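Local coordinates for protein N-acetylglucosaminidase (Ostrinia furnacalis, PDB 3OZP) that hydrolyses beta-linked N-acetylglucosamine units one at a time from the non-reducing ends of chitooligosaccharides, preferring the shorter chains, at residues I69-A74 with V112-N117; T196-Y201 with D227-P232; W426-D431 with S447-L452. One frame throughout, in Å; residues are numbered along the deposited sequence.

Contact 1: residues I69-A74 with V112-N117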
loop_
_atom_site.group_PDB
_atom_site.type_symbol
_atom_site.label_atom_id
_atom_site.label_comp_id
_atom_site.label_asym_id
_atom_site.label_seq_id
_atom_site.Cartn_x
_atom_site.Cartn_y
_atom_site.Cartn_z
ATOM N N ILE A 69 -19.402 -28.622 -19.878
ATOM C CA ILE A 69 -19.152 -29.639 -18.856
ATOM C C ILE A 69 -19.487 -31.004 -19.449
ATOM O O ILE A 69 -20.632 -31.252 -19.832
ATOM C CB ILE A 69 -20.036 -29.426 -17.589
ATOM C CG1 ILE A 69 -20.146 -27.939 -17.199
ATOM C CG2 ILE A 69 -19.568 -30.324 -16.437
ATOM C CD1 ILE A 69 -18.883 -27.303 -16.654
ATOM N N LEU A 70 -18.494 -31.887 -19.524
ATOM C CA LEU A 70 -18.695 -33.194 -20.153
ATOM C C LEU A 70 -19.108 -34.294 -19.170
ATOM O O LEU A 70 -19.740 -35.275 -19.563
ATOM C CB LEU A 70 -17.466 -33.619 -20.971
ATOM C CG LEU A 70 -17.133 -32.839 -22.252
ATOM C CD1 LEU A 70 -16.036 -33.547 -23.040
ATOM C CD2 LEU A 70 -18.362 -32.622 -23.137
ATOM N N LYS A 71 -18.754 -34.124 -17.897
ATOM C CA LYS A 71 -19.130 -35.080 -16.855
ATOM C C LYS A 71 -19.842 -34.393 -15.695
ATOM O O LYS A 71 -19.260 -33.546 -15.010
ATOM C CB LYS A 71 -17.912 -35.865 -16.362
ATOM C CG LYS A 71 -17.405 -36.906 -17.359
ATOM C CD LYS A 71 -16.267 -37.751 -16.797
ATOM C CE LYS A 71 -16.765 -38.794 -15.802
ATOM N NZ LYS A 71 -15.705 -39.797 -15.484
ATOM N N LYS A 72 -21.104 -34.764 -15.487
ATOM C CA LYS A 72 -21.914 -34.214 -14.402
ATOM C C LYS A 72 -21.731 -34.990 -13.099
ATOM O O LYS A 72 -21.425 -36.185 -13.115
ATOM C CB LYS A 72 -23.395 -34.182 -14.792
ATOM C CG LYS A 72 -23.778 -33.032 -15.712
ATOM C CD LYS A 72 -25.291 -32.882 -15.787
ATOM C CE LYS A 72 -25.690 -31.488 -16.241
ATOM N NZ LYS A 72 -27.133 -31.215 -15.976
ATOM N N GLY A 73 -21.920 -34.297 -11.976
ATOM C CA GLY A 73 -21.789 -34.897 -10.646
ATOM C C GLY A 73 -22.243 -33.967 -9.536
ATOM O O GLY A 73 -22.993 -33.021 -9.776
ATOM N N ALA A 74 -21.789 -34.241 -8.315
ATOM C CA ALA A 74 -22.157 -33.432 -7.149
ATOM C C ALA A 74 -21.552 -32.021 -7.187
ATOM O O ALA A 74 -22.065 -31.105 -6.539
ATOM C CB ALA A 74 -21.773 -34.151 -5.857
ATOM N N VAL A 112 -13.413 -31.845 -18.468
ATOM C CA VAL A 112 -13.523 -33.257 -18.122
ATOM C C VAL A 112 -13.076 -33.476 -16.675
ATOM O O VAL A 112 -11.880 -33.537 -16.376
ATOM C CB VAL A 112 -12.714 -34.166 -19.100
ATOM C CG1 VAL A 112 -12.858 -35.638 -18.726
ATOM C CG2 VAL A 112 -13.157 -33.939 -20.543
ATOM N N ASN A 113 -14.059 -33.572 -15.784
ATOM C CA ASN A 113 -13.831 -33.885 -14.378
ATOM C C ASN A 113 -14.019 -35.388 -14.168
ATOM O O ASN A 113 -15.146 -35.890 -14.220
ATOM C CB ASN A 113 -14.803 -33.079 -13.509
ATOM C CG ASN A 113 -14.566 -33.258 -12.013
ATOM O OD1 ASN A 113 -13.811 -34.129 -11.580
ATOM N ND2 ASN A 113 -15.229 -32.424 -11.216
ATOM N N GLU A 114 -12.910 -36.089 -13.929
ATOM C CA GLU A 114 -12.899 -37.552 -13.838
ATOM C C GLU A 114 -13.625 -38.097 -12.607
ATOM O O GLU A 114 -14.120 -39.226 -12.627
ATOM C CB GLU A 114 -11.467 -38.101 -13.895
ATOM C CG GLU A 114 -10.681 -37.753 -15.170
ATOM C CD GLU A 114 -11.048 -38.605 -16.386
ATOM O OE1 GLU A 114 -12.231 -38.979 -16.549
ATOM O OE2 GLU A 114 -10.139 -38.890 -17.196
ATOM N N ASN A 115 -13.672 -37.302 -11.539
ATOM C CA ASN A 115 -14.410 -37.663 -10.326
ATOM C C ASN A 115 -15.328 -36.520 -9.880
ATOM O O ASN A 115 -15.033 -35.829 -8.901
ATOM C CB ASN A 115 -13.445 -38.063 -9.201
ATOM C CG ASN A 115 -12.561 -39.243 -9.574
ATOM O OD1 ASN A 115 -11.390 -39.073 -9.921
ATOM N ND2 ASN A 115 -13.118 -40.447 -9.508
ATOM N N PRO A 116 -16.456 -36.328 -10.592
ATOM C CA PRO A 116 -17.310 -35.139 -10.451
ATOM C C PRO A 116 -18.104 -35.016 -9.142
ATOM O O PRO A 116 -18.846 -34.041 -8.972
ATOM C CB PRO A 116 -18.264 -35.255 -11.642
ATOM C CG PRO A 116 -18.342 -36.714 -11.918
ATOM C CD PRO A 116 -16.996 -37.274 -11.588
ATOM N N ASN A 117 -17.959 -35.982 -8.239
ATOM C CA ASN A 117 -18.615 -35.927 -6.932
ATOM C C ASN A 117 -17.703 -35.353 -5.847
ATOM O O ASN A 117 -18.177 -34.864 -4.819
ATOM C CB ASN A 117 -19.108 -37.317 -6.511
ATOM C CG ASN A 117 -20.253 -37.827 -7.373
ATOM O OD1 ASN A 117 -21.072 -37.055 -7.872
ATOM N ND2 ASN A 117 -20.320 -39.142 -7.537
HETATM O O HOH W 1 -16.865 -32.452 -16.171
#
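The carboxamide of Asn117 receives the backbone N-H of Ala74 within its own carbonyl plane, OD1 lying 2.9 Å from Ala74 N with 145° at the hydrogen. Next to it, the puckered ring of Pro116 lies against the backbone of 69-74, its CG 3.3 Å from Lys72 O and its CB beside Gly73 CA. Here the lack of a side chain matters: a beta carbon on Gly73 would point at Pro116 CB and collide with it. The carbonyl of Pro116 is turned toward the 69-74 segment as well, taking a CA-H...O contact from Gly73 and hydrogen bonds from Thr75. OD1 of Asn113 accepts within its own segment, from Asn115 N, which comes from above the carbonyl plane and closes an Asx turn.

Lys71 reaches across to the turn at Glu114. Its aliphatic chain passes over Asn113 O, with CD 3.4 Å from that oxygen, and the bend about CG-CD (CB-CG-CD-CE, chi3 76°) carries the ammonium to Glu114. There NZ makes a weak hydrogen bond to Glu114 O at 3.3 Å, and a long salt bridge of 3.7 Å to Glu114 OE1, whose own chain is bent to come back toward the lysine. One residue earlier on each segment, Leu70 CD1 touches Val112 CG2 at 3.8 Å, a small apolar contact near the surface. A water accepts from both Lys71 N and Asn113 N, bridging two backbone N-H groups that cannot pair with each other.

The parallel strands 57-69 and 105-113 thus part at their ends, one segment turning off toward helix 76-90 and the other into a loop, as in the beta-alpha-beta crossover that the mixed sheet of this non-catalytic domain contains.

Contact 2: residues T196-Y201 with D227-P232. With OAN (O-(2-acetamido-2-deoxy D-glucopyranosylidene) amino-N-phenylcarbamate), chain B.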
loop_
_atom_site.group_PDB
_atom_site.type_symbol
_atom_site.label_atom_id
_atom_site.label_comp_id
_atom_site.label_asym_id
_atom_site.label_seq_id
_atom_site.Cartn_x
_atom_site.Cartn_y
_atom_site.Cartn_z
ATOM N N THR A 196 -7.123 -10.855 11.373
ATOM C CA THR A 196 -8.250 -9.908 11.334
ATOM C C THR A 196 -8.667 -9.490 12.741
ATOM O O THR A 196 -9.822 -9.091 12.976
ATOM C CB THR A 196 -9.478 -10.479 10.588
ATOM O OG1 THR A 196 -10.026 -11.588 11.322
ATOM C CG2 THR A 196 -9.112 -10.917 9.173
ATOM N N ALA A 197 -7.719 -9.576 13.669
ATOM C CA ALA A 197 -7.971 -9.237 15.060
ATOM C C ALA A 197 -7.179 -8.004 15.487
ATOM O O ALA A 197 -7.669 -7.181 16.265
ATOM C CB ALA A 197 -7.657 -10.426 15.955
ATOM N N ARG A 198 -5.959 -7.868 14.971
ATOM C CA ARG A 198 -5.155 -6.683 15.254
ATOM C C ARG A 198 -5.706 -5.464 14.524
ATOM O O ARG A 198 -5.534 -4.336 14.973
ATOM C CB ARG A 198 -3.685 -6.921 14.916
ATOM C CG ARG A 198 -2.886 -7.539 16.057
ATOM C CD ARG A 198 -3.467 -8.872 16.575
ATOM N NE ARG A 198 -2.544 -9.460 17.543
ATOM C CZ ARG A 198 -1.521 -10.249 17.219
ATOM N NH1 ARG A 198 -1.310 -10.584 15.947
ATOM N NH2 ARG A 198 -0.715 -10.715 18.171
ATOM N N ASN A 199 -6.371 -5.713 13.403
ATOM C CA ASN A 199 -7.174 -4.710 12.708
ATOM C C ASN A 199 -8.256 -5.433 11.923
ATOM O O ASN A 199 -8.077 -6.596 11.547
ATOM C CB ASN A 199 -6.314 -3.847 11.775
ATOM C CG ASN A 199 -5.658 -2.669 12.490
ATOM O OD1 ASN A 199 -6.324 -1.877 13.155
ATOM N ND2 ASN A 199 -4.348 -2.548 12.348
ATOM N N TYR A 200 -9.378 -4.759 11.683
ATOM C CA TYR A 200 -10.488 -5.365 10.951
ATOM C C TYR A 200 -10.292 -5.294 9.436
ATOM O O TYR A 200 -9.723 -4.339 8.916
ATOM C CB TYR A 200 -11.806 -4.706 11.362
ATOM C CG TYR A 200 -13.040 -5.348 10.787
ATOM C CD1 TYR A 200 -13.693 -4.779 9.696
ATOM C CD2 TYR A 200 -13.560 -6.521 11.332
ATOM C CE1 TYR A 200 -14.828 -5.355 9.161
ATOM C CE2 TYR A 200 -14.707 -7.107 10.800
ATOM C CZ TYR A 200 -15.332 -6.513 9.717
ATOM O OH TYR A 200 -16.461 -7.075 9.179
ATOM N N TYR A 201 -10.746 -6.338 8.745
ATOM C CA TYR A 201 -10.712 -6.410 7.286
ATOM C C TYR A 201 -12.135 -6.599 6.812
ATOM O O TYR A 201 -12.832 -7.495 7.283
ATOM C CB TYR A 201 -9.854 -7.597 6.808
ATOM C CG TYR A 201 -8.362 -7.398 6.979
ATOM C CD1 TYR A 201 -7.534 -7.188 5.873
ATOM C CD2 TYR A 201 -7.780 -7.407 8.246
ATOM C CE1 TYR A 201 -6.157 -6.999 6.031
ATOM C CE2 TYR A 201 -6.416 -7.213 8.415
ATOM C CZ TYR A 201 -5.610 -7.016 7.308
ATOM O OH TYR A 201 -4.261 -6.838 7.479
ATOM N N ASP A 227 -7.636 -12.418 18.686
ATOM C CA ASP A 227 -6.391 -12.226 19.423
ATOM C C ASP A 227 -6.712 -11.383 20.643
ATOM O O ASP A 227 -7.883 -11.175 20.953
ATOM C CB ASP A 227 -5.303 -11.578 18.554
ATOM C CG ASP A 227 -3.906 -12.061 18.915
ATOM O OD1 ASP A 227 -3.377 -11.636 19.971
ATOM O OD2 ASP A 227 -3.332 -12.861 18.142
ATOM N N SER A 228 -5.687 -10.900 21.338
ATOM C CA SER A 228 -5.912 -10.103 22.542
ATOM C C SER A 228 -6.602 -8.764 22.241
ATOM O O SER A 228 -7.357 -8.256 23.073
ATOM C CB SER A 228 -4.605 -9.895 23.310
ATOM O OG SER A 228 -3.697 -9.100 22.576
ATOM N N GLN A 229 -6.361 -8.222 21.046
ATOM C CA GLN A 229 -6.885 -6.901 20.637
ATOM C C GLN A 229 -8.374 -6.855 20.299
ATOM O O GLN A 229 -9.012 -5.809 20.466
ATOM C CB GLN A 229 -6.092 -6.343 19.446
ATOM C CG GLN A 229 -4.688 -5.857 19.778
ATOM C CD GLN A 229 -3.645 -6.979 19.772
ATOM O OE1 GLN A 229 -3.970 -8.151 19.582
ATOM N NE2 GLN A 229 -2.386 -6.614 19.985
ATOM N N SER A 230 -8.922 -7.958 19.792
ATOM C CA SER A 230 -10.346 -8.008 19.440
ATOM C C SER A 230 -10.867 -9.417 19.198
ATOM O O SER A 230 -10.096 -10.349 18.942
ATOM C CB SER A 230 -10.650 -7.129 18.216
ATOM O OG SER A 230 -10.075 -7.666 17.034
ATOM N N PHE A 231 -12.191 -9.540 19.275
ATOM C CA PHE A 231 -12.906 -10.777 19.018
ATOM C C PHE A 231 -14.042 -10.455 18.037
ATOM O O PHE A 231 -15.166 -10.181 18.465
ATOM C CB PHE A 231 -13.464 -11.320 20.346
ATOM C CG PHE A 231 -13.847 -12.779 20.314
ATOM C CD1 PHE A 231 -13.168 -13.698 21.105
ATOM C CD2 PHE A 231 -14.894 -13.231 19.517
ATOM C CE1 PHE A 231 -13.519 -15.044 21.097
ATOM C CE2 PHE A 231 -15.245 -14.579 19.496
ATOM C CZ PHE A 231 -14.561 -15.485 20.289
ATOM N N PRO A 232 -13.751 -10.452 16.718
ATOM C CA PRO A 232 -14.784 -10.130 15.725
ATOM C C PRO A 232 -15.646 -11.319 15.311
ATOM O O PRO A 232 -16.672 -11.129 14.649
ATOM C CB PRO A 232 -13.970 -9.624 14.530
ATOM C CG PRO A 232 -12.682 -10.388 14.616
ATOM C CD PRO A 232 -12.415 -10.577 16.099
HETATM C CAH OAN B . 3.537 -16.739 15.742
HETATM C CAG OAN B . 3.729 -15.222 15.734
HETATM O OAN OAN B . 4.229 -14.666 14.759
HETATM N NAI OAN B . 3.331 -14.590 16.861
HETATM C CAB OAN B . 3.391 -13.123 17.058
HETATM C CAC OAN B . 2.189 -12.511 16.298
HETATM O OAJ OAN B . 1.051 -12.463 17.160
HETATM C CAD OAN B . 2.525 -11.126 15.795
HETATM O OAK OAN B . 1.390 -10.568 15.123
HETATM C CAE OAN B . 3.692 -11.291 14.847
HETATM C CAF OAN B . 4.058 -9.956 14.206
HETATM O OAM OAN B . 5.149 -10.135 13.301
HETATM O OAL OAN B . 4.837 -11.779 15.589
HETATM C CAA OAN B . 4.665 -12.598 16.688
HETATM N NAY OAN B . 5.708 -12.932 17.448
HETATM O OAQ OAN B . 7.028 -12.410 17.018
HETATM C CAP OAN B . 7.770 -11.765 17.966
HETATM O OAR OAN B . 7.953 -12.268 19.078
HETATM N NAO OAN B . 8.324 -10.587 17.621
HETATM C CAS OAN B . 9.094 -9.863 18.441
HETATM C CAT OAN B . 10.443 -10.188 18.616
HETATM C CAU OAN B . 11.247 -9.406 19.449
HETATM C CAV OAN B . 10.706 -8.292 20.096
HETATM C CAW OAN B . 9.365 -7.955 19.912
HETATM C CAX OAN B . 8.562 -8.737 19.078
HETATM O O HOH W 2 -11.157 -7.044 14.420
HETATM O O HOH W 3 -1.362 -9.616 20.814
#
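Arg198 and Asp227 meet face to face: the carboxylate is stacked on the guanidinium, the planes 25° apart, with Asp227 OD2 3.3 Å above the centre of the group. The salt bridge from Arg198 NH2 to Asp227 OD1, also 3.3 Å, is therefore made across a face, which leaves the guanidinium edge for other acceptors. At that edge Arg198 NH2 gives the inhibitor a fairly straight hydrogen bond of 2.7 Å to OAJ, while NH1 makes weak hydrogen bonds to OAK and OAJ and also forms a salt bridge with Asp195. Gln229 takes the NE-H at the edge, its OE1 2.8 Å from Arg198 NE and exactly in the guanidinium plane, although NE sits well above the plane of the Gln229 carbonyl. The arginine chain is bent at chi2 (56°), which brings NE over to the glutamine.

These are loops following the first two strands of a TIM barrel, 189-195 and 220-224, at the end where the sugar site of family 20 hydrolases opens. Asp227 probably belongs to the charge relay system; His224 binds its OD2 and His281 its OD1, so the carboxylate covering the arginine is fixed from both oxygens.

Behind the charged groups the backbones are closely joined. Ser230 OG donates to Ala197 O at 2.6 Å, on a lone pair in the carbonyl plane, and a water donates to both this hydroxyl and Thr196 O. Ala197 CB fits against the backbone of Asp227, 3.4 Å from its N, and Pro232 CG lies 3.5 Å from Thr196 O.

Contact 3: residues W426-D431 with S447-L452. With OAN (O-(2-acetamido-2-deoxy D-glucopyranosylidene) amino-N-phenylcarbamate), chain B.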
loop_
_atom_site.group_PDB
_atom_site.type_symbol
_atom_site.label_atom_id
_atom_site.label_comp_id
_atom_site.label_asym_id
_atom_site.label_seq_id
_atom_site.Cartn_x
_atom_site.Cartn_y
_atom_site.Cartn_z
ATOM N N TRP A 426 7.668 -20.670 12.298
ATOM C CA TRP A 426 7.917 -19.255 12.032
ATOM C C TRP A 426 9.284 -18.792 12.541
ATOM O O TRP A 426 9.559 -17.593 12.595
ATOM C CB TRP A 426 6.779 -18.378 12.575
ATOM C CG TRP A 426 6.671 -18.370 14.069
ATOM C CD1 TRP A 426 6.141 -19.348 14.856
ATOM C CD2 TRP A 426 7.100 -17.330 14.953
ATOM N NE1 TRP A 426 6.215 -18.986 16.178
ATOM C CE2 TRP A 426 6.801 -17.752 16.268
ATOM C CE3 TRP A 426 7.709 -16.080 14.763
ATOM C CZ2 TRP A 426 7.087 -16.970 17.391
ATOM C CZ3 TRP A 426 7.997 -15.304 15.879
ATOM C CH2 TRP A 426 7.683 -15.754 17.178
ATOM N N THR A 427 10.138 -19.749 12.908
ATOM C CA THR A 427 11.549 -19.481 13.193
ATOM C C THR A 427 12.231 -19.108 11.876
ATOM O O THR A 427 11.595 -19.150 10.829
ATOM C CB THR A 427 12.254 -20.737 13.764
ATOM O OG1 THR A 427 12.295 -21.759 12.763
ATOM C CG2 THR A 427 11.541 -21.272 14.993
ATOM N N THR A 428 13.516 -18.750 11.913
ATOM C CA THR A 428 14.286 -18.591 10.672
ATOM C C THR A 428 14.348 -19.938 9.948
ATOM O O THR A 428 14.144 -20.986 10.568
ATOM C CB THR A 428 15.726 -18.088 10.921
ATOM O OG1 THR A 428 16.466 -19.083 11.639
ATOM C CG2 THR A 428 15.722 -16.788 11.710
ATOM N N GLY A 429 14.627 -19.911 8.647
ATOM C CA GLY A 429 14.706 -21.135 7.847
ATOM C C GLY A 429 15.939 -21.983 8.127
ATOM O O GLY A 429 16.081 -23.080 7.583
ATOM N N VAL A 430 16.817 -21.470 8.987
ATOM C CA VAL A 430 18.082 -22.115 9.343
ATOM C C VAL A 430 18.087 -22.567 10.816
ATOM O O VAL A 430 19.033 -23.214 11.273
ATOM C CB VAL A 430 19.279 -21.164 9.028
ATOM C CG1 VAL A 430 20.577 -21.650 9.660
ATOM C CG2 VAL A 430 19.454 -21.019 7.521
ATOM N N ASP A 431 17.022 -22.235 11.546
ATOM C CA ASP A 431 16.886 -22.595 12.960
ATOM C C ASP A 431 16.957 -24.117 13.155
ATOM O O ASP A 431 16.265 -24.861 12.453
ATOM C CB ASP A 431 15.566 -22.043 13.517
ATOM C CG ASP A 431 15.494 -22.089 15.039
ATOM O OD1 ASP A 431 15.309 -21.017 15.656
ATOM O OD2 ASP A 431 15.611 -23.188 15.623
ATOM N N SER A 447 6.559 -20.975 7.466
ATOM C CA SER A 447 6.275 -19.550 7.501
ATOM C C SER A 447 7.457 -18.847 8.149
ATOM O O SER A 447 7.269 -17.979 9.002
ATOM C CB SER A 447 5.004 -19.280 8.309
ATOM O OG SER A 447 3.872 -19.843 7.681
ATOM N N ASN A 448 8.672 -19.239 7.760
ATOM C CA ASN A 448 9.872 -18.693 8.396
ATOM C C ASN A 448 9.929 -17.174 8.271
ATOM O O ASN A 448 9.822 -16.631 7.169
ATOM C CB ASN A 448 11.174 -19.380 7.918
ATOM C CG ASN A 448 11.307 -19.443 6.409
ATOM O OD1 ASN A 448 10.481 -20.043 5.718
ATOM N ND2 ASN A 448 12.384 -18.858 5.891
ATOM N N TYR A 449 10.065 -16.498 9.409
ATOM C CA TYR A 449 9.852 -15.052 9.478
ATOM C C TYR A 449 10.844 -14.232 8.658
ATOM O O TYR A 449 10.554 -13.092 8.290
ATOM C CB TYR A 449 9.792 -14.563 10.934
ATOM C CG TYR A 449 11.128 -14.400 11.627
ATOM C CD1 TYR A 449 11.599 -15.370 12.508
ATOM C CD2 TYR A 449 11.908 -13.261 11.424
ATOM C CE1 TYR A 449 12.818 -15.221 13.157
ATOM C CE2 TYR A 449 13.128 -13.103 12.064
ATOM C CZ TYR A 449 13.575 -14.087 12.928
ATOM O OH TYR A 449 14.783 -13.934 13.564
ATOM N N ASP A 450 12.003 -14.817 8.361
ATOM C CA ASP A 450 13.021 -14.110 7.588
ATOM C C ASP A 450 12.719 -14.059 6.095
ATOM O O ASP A 450 13.385 -13.347 5.345
ATOM C CB ASP A 450 14.441 -14.642 7.884
ATOM C CG ASP A 450 14.618 -16.124 7.557
ATOM O OD1 ASP A 450 13.668 -16.927 7.690
ATOM O OD2 ASP A 450 15.747 -16.496 7.185
ATOM N N ALA A 451 11.682 -14.782 5.672
ATOM C CA ALA A 451 11.303 -14.819 4.264
ATOM C C ALA A 451 9.798 -14.704 4.012
ATOM O O ALA A 451 9.383 -14.343 2.905
ATOM C CB ALA A 451 11.845 -16.079 3.617
ATOM N N LEU A 452 8.991 -15.001 5.030
ATOM C CA LEU A 452 7.545 -15.146 4.841
ATOM C C LEU A 452 6.664 -14.284 5.752
ATOM O O LEU A 452 5.448 -14.451 5.770
ATOM C CB LEU A 452 7.154 -16.626 4.957
ATOM C CG LEU A 452 6.959 -17.498 3.702
ATOM C CD1 LEU A 452 7.481 -16.906 2.394
ATOM C CD2 LEU A 452 7.506 -18.901 3.924
HETATM C CAH OAN B . 3.537 -16.739 15.742
HETATM C CAG OAN B . 3.729 -15.222 15.734
HETATM O OAN OAN B . 4.229 -14.666 14.759
HETATM N NAI OAN B . 3.331 -14.590 16.861
HETATM C CAB OAN B . 3.391 -13.123 17.058
HETATM C CAC OAN B . 2.189 -12.511 16.298
HETATM O OAJ OAN B . 1.051 -12.463 17.160
HETATM C CAD OAN B . 2.525 -11.126 15.795
HETATM O OAK OAN B . 1.390 -10.568 15.123
HETATM C CAE OAN B . 3.692 -11.291 14.847
HETATM C CAF OAN B . 4.058 -9.956 14.206
HETATM O OAM OAN B . 5.149 -10.135 13.301
HETATM O OAL OAN B . 4.837 -11.779 15.589
HETATM C CAA OAN B . 4.665 -12.598 16.688
HETATM N NAY OAN B . 5.708 -12.932 17.448
HETATM O OAQ OAN B . 7.028 -12.410 17.018
HETATM C CAP OAN B . 7.770 -11.765 17.966
HETATM O OAR OAN B . 7.953 -12.268 19.078
HETATM N NAO OAN B . 8.324 -10.587 17.621
HETATM C CAS OAN B . 9.094 -9.863 18.441
HETATM C CAT OAN B . 10.443 -10.188 18.616
HETATM C CAU OAN B . 11.247 -9.406 19.449
HETATM C CAV OAN B . 10.706 -8.292 20.096
HETATM C CAW OAN B . 9.365 -7.955 19.912
HETATM C CAX OAN B . 8.562 -8.737 19.078
#
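Trp426 meets the 447-452 segment mainly through its backbone and offers its indole to the inhibitor. Its carbonyl oxygen lies in the plane of the Tyr449 ring, at the edge, 3.0 Å from CD1, and its CA contributes a CA-H...O contact to Ser447 O. Tyr449 N makes weak hydrogen bonds to both Trp426 O and Thr427 O. The acetamido methyl CAH of the inhibitor lies over one face of the indole, offset toward the rim and 3.5 Å from Trp426 CE2. Trp426 CZ3 comes within 3.3 Å of the linker oxygen OAQ. With CG held between the backbone N and carbonyl carbon, this torsion (chi1 67°) sets the ring against the inhibitor. NE1 bonds to Thr403 O, and Trp402 stands perpendicular to the indole. Replacing the indole by an alanine side chain is likely to leave the acetamido methyl without its aromatic floor and Thr403 O without its indole donor.

The two segments follow barrel strands 421-425 and 444-446, neighbours in the TIM barrel, and form part of the rim of its substrate pocket. Tyr449 lies alongside Thr428, whose CG2 is 3.5 Å from its OH, and its ring also meets that of Trp468, which is essential for chitooligosaccharide binding.

One shell farther out, Asp450 OD1 accepts from opposite faces of its carboxylate plane: Gly429 N at 3.3 Å, and Asn448 ND2 at 2.9 Å with a fairly straight bond. The same amide nitrogen also bonds to Asn481. Gly429 belongs to a type I turn from Thr428 to Asp431, and Asp431 in turn caps the following helix, 432-439, through its OD2 and Gln433 N.

In the fold
Along the chain the contacts come in series, 1 before 2 before 3. Contact 1 belongs to the mixed sheet of the domain preceding the catalytic barrel, at the surface, with its centre about 40 Å from that of contact 2 and about 41 Å from that of contact 3. The other two share the eight-stranded TIM barrel: contact 2 joins loops after its first and second strands, contact 3 those after the sixth and seventh. Their centres are about 24 Å apart and their nearest atoms about 10 Å, yet both reach the same inhibitor, Arg198 at the sugar hydroxyls and Trp426 beneath the acetamido group. The substrate pocket is thus assembled from loops far apart in sequence.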